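Local coordinates for FAD:protein FMN transferase (Pseudomonas stutzeri ATCC 14405 = CCUG 16156, PDB 5MGY), which probably transfers FMN from FAD to a threonine of its target protein, releasing AMP, in a reaction that depends on magnesium, at residues A[32-35]-A[36-39]; A[40-43]-A[44-48]. All blocks are in the same frame, centred on the assembly; numbering follows the deposited sequence.

Contact 1 (A[32-35]-A[36-39]). Unlike the reference sequence in segment 32-35: Ala34 (reference Ser). Unlike the reference sequence in segment 36-39: Val37 (reference Met).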
ATOM      1  N   GLY A  32      28.770  -7.297  -7.658  1.00 74.83           N
ATOM      2  CA  GLY A  32      27.638  -6.456  -7.388  1.00 65.35           C
ATOM      3  C   GLY A  32      27.936  -5.000  -7.059  1.00 58.17           C
ATOM      4  O   GLY A  32      29.040  -4.647  -6.678  1.00 53.63           O
ATOM      5  N   PRO A  33      26.918  -4.152  -7.176  1.00 53.54           N
ATOM      6  CA  PRO A  33      27.086  -2.732  -7.117  1.00 54.21           C
ATOM      7  C   PRO A  33      27.381  -2.221  -5.753  1.00 52.50           C
ATOM      8  O   PRO A  33      27.040  -2.852  -4.756  1.00 50.40           O
ATOM      9  CB  PRO A  33      25.729  -2.190  -7.560  1.00 55.64           C
ATOM     10  CG  PRO A  33      24.776  -3.246  -7.191  1.00 55.45           C
ATOM     11  CD  PRO A  33      25.512  -4.528  -7.351  1.00 55.18           C
ATOM     12  N   ALA A  34      28.004  -1.048  -5.737  1.00 54.43           N
ATOM     13  CA  ALA A  34      28.367  -0.369  -4.505  1.00 53.96           C
ATOM     14  C   ALA A  34      27.096   0.161  -3.909  1.00 53.90           C
ATOM     15  O   ALA A  34      26.140   0.334  -4.631  1.00 57.89           O
ATOM     16  CB  ALA A  34      29.347   0.762  -4.798  1.00 55.11           C
ATOM     17  N   LYS A  35      27.068   0.413  -2.604  1.00 54.26           N
ATOM     18  CA  LYS A  35      25.836   0.826  -1.951  1.00 56.72           C
ATOM     19  C   LYS A  35      25.400   2.299  -2.151  1.00 60.38           C
ATOM     20  O   LYS A  35      24.237   2.640  -1.984  1.00 61.12           O
ATOM     21  CB  LYS A  35      25.871   0.471  -0.479  1.00 56.60           C
ATOM     22  CG  LYS A  35      26.445   1.543   0.397  1.00 59.90           C
ATOM     23  CD  LYS A  35      26.241   1.170   1.850  1.00 61.50           C
ATOM     24  CE  LYS A  35      26.623   2.340   2.723  1.00 66.12           C
ATOM     25  NZ  LYS A  35      26.801   1.836   4.095  1.00 67.18           N
ATOM     26  N   GLU A  36      26.342   3.171  -2.438  1.00 65.36           N
ATOM     27  CA  GLU A  36      25.984   4.543  -2.730  1.00 65.24           C
ATOM     28  C   GLU A  36      25.350   4.645  -4.106  1.00 64.06           C
ATOM     29  O   GLU A  36      24.586   5.558  -4.346  1.00 61.53           O
ATOM     30  CB  GLU A  36      27.163   5.484  -2.600  1.00 70.29           C
ATOM     31  CG  GLU A  36      27.586   5.699  -1.150  1.00 71.89           C
ATOM     32  CD  GLU A  36      28.479   4.566  -0.590  1.00 75.05           C
ATOM     33  OE1 GLU A  36      28.912   3.622  -1.360  1.00 72.67           O
ATOM     34  OE2 GLU A  36      28.734   4.622   0.639  1.00 66.98           O
ATOM     35  N   VAL A  37      25.669   3.715  -4.980  1.00 61.97           N
ATOM     36  CA  VAL A  37      25.057   3.644  -6.283  1.00 60.34           C
ATOM     37  C   VAL A  37      23.585   3.293  -6.115  1.00 59.59           C
ATOM     38  O   VAL A  37      22.727   3.897  -6.763  1.00 63.26           O
ATOM     39  CB  VAL A  37      25.691   2.504  -7.085  1.00 61.50           C
ATOM     40  CG1 VAL A  37      25.069   2.384  -8.488  1.00 59.00           C
ATOM     41  CG2 VAL A  37      27.205   2.658  -7.091  1.00 63.29           C
ATOM     42  N   LEU A  38      23.303   2.282  -5.283  1.00 53.20           N
ATOM     43  CA  LEU A  38      21.930   1.880  -5.051  1.00 51.01           C
ATOM     44  C   LEU A  38      21.152   2.936  -4.305  1.00 52.96           C
ATOM     45  O   LEU A  38      20.010   3.175  -4.585  1.00 55.16           O
ATOM     46  CB  LEU A  38      21.836   0.576  -4.288  1.00 48.04           C
ATOM     47  CG  LEU A  38      22.385  -0.613  -5.054  1.00 50.61           C
ATOM     48  CD1 LEU A  38      21.936  -1.911  -4.486  1.00 49.34           C
ATOM     49  CD2 LEU A  38      21.874  -0.649  -6.424  1.00 50.81           C
ATOM     50  N   HIS A  39      21.806   3.610  -3.390  1.00 54.69           N
ATOM     51  CA  HIS A  39      21.169   4.664  -2.658  1.00 54.88           C
ATOM     52  C   HIS A  39      20.712   5.766  -3.625  1.00 55.14           C
ATOM     53  O   HIS A  39      19.625   6.263  -3.487  1.00 55.88           O
ATOM     54  CB  HIS A  39      22.163   5.195  -1.674  1.00 60.18           C
ATOM     55  CG  HIS A  39      21.567   5.952  -0.554  1.00 63.88           C
ATOM     56  ND1 HIS A  39      20.887   7.139  -0.731  1.00 70.51           N
ATOM     57  CD2 HIS A  39      21.604   5.725   0.775  1.00 65.87           C
ATOM     58  CE1 HIS A  39      20.506   7.603   0.444  1.00 70.07           C
ATOM     59  NE2 HIS A  39      20.924   6.757   1.374  1.00 70.22           N
TER
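Pro33 and Leu38 form a hydrophobic staple across the N-cap residue Ala34, where the loop after strand 21-28 turns into helix 35-53. The proline ring comes to the leucine through one atom: its CG lies across the fork of the isobutyl group, 4.0 Å from Leu38 CD2 and almost as close to CD1. The leucine stem leans back beside its own backbone N, CG anti to the carbonyl carbon (chi1 -65°), and this carries both methyls toward the residue that precedes the cap. Leu174, Val176, Phe13 and Tyr26 border this apolar pair from the rest of the fold.

On another side of the first turn, Ala34 CB sits 3.7 Å from Val37 CG2, the branch beside the valine's backbone N. The same valine rests its CB on the carbonyl oxygen of Ala34.

The side chains of Lys35 and Glu36 slant past one another. The lysine, which also touches Glu11 and Tyr26, runs extended beyond CG, while the glutamate folds at chi2 (81°), which brings its carboxylate alongside the lysine methylenes: Glu36 OE2 is 3.7 Å from Lys35 CE. The charged ends do not touch, with Lys35 NZ 4.8 Å from Glu36 OE2, so any attraction is probably modest.

His39 turns toward strand 9-16, its ring against Phe13 and NE2 in a weak hydrogen bond to Thr14 O. Its backbone N donates to Lys35 O at 3.0 Å, with an N-H...O angle of 152°.

Contact 2 (A[40-43]-A[44-48]). Unlike the reference sequence in segment 40-43: Gly40 (reference Ser). Unlike the reference sequence in segment 44-48: Ile45 (reference Leu), Gln48 (reference Glu).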
ATOM      1  N   GLY A  40      21.527   6.100  -4.611  1.00 55.83           N
ATOM      2  CA  GLY A  40      21.128   7.011  -5.664  1.00 59.41           C
ATOM      3  C   GLY A  40      20.090   6.454  -6.637  1.00 61.98           C
ATOM      4  O   GLY A  40      19.239   7.218  -7.086  1.00 67.87           O
ATOM      5  N   GLU A  41      20.153   5.166  -6.990  1.00 58.52           N
ATOM      6  CA  GLU A  41      19.079   4.544  -7.803  1.00 61.37           C
ATOM      7  C   GLU A  41      17.689   4.555  -7.077  1.00 54.99           C
ATOM      8  O   GLU A  41      16.653   4.827  -7.679  1.00 53.41           O
ATOM      9  CB  GLU A  41      19.473   3.116  -8.208  1.00 65.80           C
ATOM     10  CG  GLU A  41      20.574   3.041  -9.274  1.00 68.97           C
ATOM     11  CD  GLU A  41      20.052   2.998 -10.709  1.00 73.25           C
ATOM     12  OE1 GLU A  41      18.835   2.793 -10.947  1.00 83.26           O
ATOM     13  OE2 GLU A  41      20.883   3.104 -11.623  1.00 70.20           O
ATOM     14  N   VAL A  42      17.738   4.318  -5.766  1.00 47.00           N
ATOM     15  CA  VAL A  42      16.530   4.337  -4.971  1.00 48.97           C
ATOM     16  C   VAL A  42      15.992   5.744  -4.824  1.00 50.17           C
ATOM     17  O   VAL A  42      14.782   5.938  -4.721  1.00 52.83           O
ATOM     18  CB  VAL A  42      16.692   3.709  -3.556  1.00 46.04           C
ATOM     19  CG1 VAL A  42      15.461   3.960  -2.681  1.00 45.39           C
ATOM     20  CG2 VAL A  42      16.888   2.206  -3.650  1.00 43.93           C
ATOM     21  N   GLU A  43      16.873   6.724  -4.768  1.00 51.53           N
ATOM     22  CA  GLU A  43      16.414   8.082  -4.571  1.00 48.78           C
ATOM     23  C   GLU A  43      15.815   8.626  -5.839  1.00 43.32           C
ATOM     24  O   GLU A  43      14.878   9.394  -5.792  1.00 40.59           O
ATOM     25  CB  GLU A  43      17.543   8.950  -4.095  1.00 55.20           C
ATOM     26  CG  GLU A  43      17.071  10.057  -3.156  1.00 60.85           C
ATOM     27  CD  GLU A  43      16.999   9.605  -1.713  1.00 60.28           C
ATOM     28  OE1 GLU A  43      15.986   9.860  -1.061  1.00 54.12           O
ATOM     29  OE2 GLU A  43      17.981   9.012  -1.222  1.00 66.51           O
ATOM     30  N   ALA A  44      16.361   8.204  -6.957  1.00 41.68           N
ATOM     31  CA  ALA A  44      15.883   8.608  -8.250  1.00 44.30           C
ATOM     32  C   ALA A  44      14.472   8.136  -8.436  1.00 44.21           C
ATOM     33  O   ALA A  44      13.640   8.880  -8.864  1.00 45.00           O
ATOM     34  CB  ALA A  44      16.749   8.011  -9.355  1.00 45.17           C
ATOM     35  N   ILE A  45      14.229   6.902  -8.058  1.00 44.81           N
ATOM     36  CA  ILE A  45      12.952   6.280  -8.258  1.00 43.68           C
ATOM     37  C   ILE A  45      11.913   6.986  -7.443  1.00 39.67           C
ATOM     38  O   ILE A  45      10.811   7.184  -7.905  1.00 37.26           O
ATOM     39  CB  ILE A  45      13.025   4.827  -7.814  1.00 46.26           C
ATOM     40  CG1 ILE A  45      14.045   4.121  -8.702  1.00 50.93           C
ATOM     41  CG2 ILE A  45      11.654   4.134  -7.872  1.00 45.51           C
ATOM     42  CD1 ILE A  45      14.347   2.706  -8.266  1.00 52.00           C
ATOM     43  N   LEU A  46      12.273   7.330  -6.221  1.00 37.97           N
ATOM     44  CA  LEU A  46      11.378   8.041  -5.325  1.00 40.35           C
ATOM     45  C   LEU A  46      11.083   9.422  -5.760  1.00 44.28           C
ATOM     46  O   LEU A  46      10.061   9.959  -5.404  1.00 49.65           O
ATOM     47  CB  LEU A  46      11.943   8.099  -3.922  1.00 38.99           C
ATOM     48  CG  LEU A  46      11.950   6.727  -3.261  1.00 39.94           C
ATOM     49  CD1 LEU A  46      12.393   6.844  -1.828  1.00 39.79           C
ATOM     50  CD2 LEU A  46      10.560   6.071  -3.331  1.00 39.61           C
ATOM     51  N   GLY A  47      12.001  10.033  -6.499  1.00 49.03           N
ATOM     52  CA  GLY A  47      11.762  11.344  -7.060  1.00 47.11           C
ATOM     53  C   GLY A  47      10.759  11.263  -8.165  1.00 43.67           C
ATOM     54  O   GLY A  47       9.943  12.153  -8.251  1.00 46.74           O
ATOM     55  N   GLN A  48      10.845  10.246  -9.016  1.00 38.65           N
ATOM     56  CA  GLN A  48       9.902  10.135 -10.077  1.00 43.92           C
ATOM     57  C   GLN A  48       8.503   9.911  -9.490  1.00 46.21           C
ATOM     58  O   GLN A  48       7.520  10.437 -10.013  1.00 50.14           O
ATOM     59  CB  GLN A  48      10.186   8.967 -10.961  1.00 46.03           C
ATOM     60  CG  GLN A  48      11.319   9.110 -11.911  1.00 49.31           C
ATOM     61  CD  GLN A  48      11.564   7.786 -12.604  1.00 51.95           C
ATOM     62  OE1 GLN A  48      12.647   7.170 -12.471  1.00 49.87           O
ATOM     63  NE2 GLN A  48      10.524   7.297 -13.319  1.00 53.41           N
TER
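Ala44 N reaches Gly40 O at 3.0 Å, Leu46 N reaches Val42 O at 3.2 Å, and Gly47 N reaches Glu43 O at 3.0 Å: between 40-43 and 44-48 the polar work is done by the backbone, in the i to i+4 ladder of an alpha-helix. The last is the most bent of the three, with an N-H...O angle of 140° against 157° at Leu46. A further rung joins Ile45 N to Glu41 O, though the position of that oxygen is less sure. The carboxylates of Glu41 and Glu43 are held by partners beyond the helix, Glu41 OE1 in a salt bridge with Arg170 NE and Glu43 OE2 in a hydrogen bond with Tyr22 OH.

Ala44 and Leu46 lie on carbonyls of the turn before. Ala44 CB is 3.5 Å from Gly40 O, over a turn whose glycine adds no side chain. Leu46 has CG anti to its own carbonyl carbon (chi1 -69°), and its stem therefore runs back along the helix over Val42 O. From there its CD1 faces Val42 CG1 at 4.3 Å, a light apolar touch one turn apart.

Val42 and Leu46 both press on Tyr22 of strand 21-28, where Val42 also reaches Val24, while Val42 and Ile45 pack on Val167 of helix 159-173 and Ile45 meets Leu166 and Arg170 there as well. The chemistry implies a division of labour: main-chain bonds hold the turns together, while apolar side chains fill the seam with the neighbouring strand and helix and the two carboxylates tie the helix to both, which probably helps fix its rotation.

How the contacts relate
From the N terminus the chain runs through strands 9-16 and 21-28, then enters contact 1, where the loop ends and helix 35-53 begins. Contact 2 follows directly, residue 40 succeeding 39, so the two lie in series on one helix, neither nested nor crossed, with centres 13 Å apart. Neither closes a long loop; each joins residues three to five apart. Contact 1 sets the helix start against the two edge-side strands of the antiparallel sheet, and contact 2 carries the same helix onward over strand 21-28 and against helix 159-173. Tyr22 is common ground, meeting His39 from the first and Val42, Glu43 and Leu46 from the second.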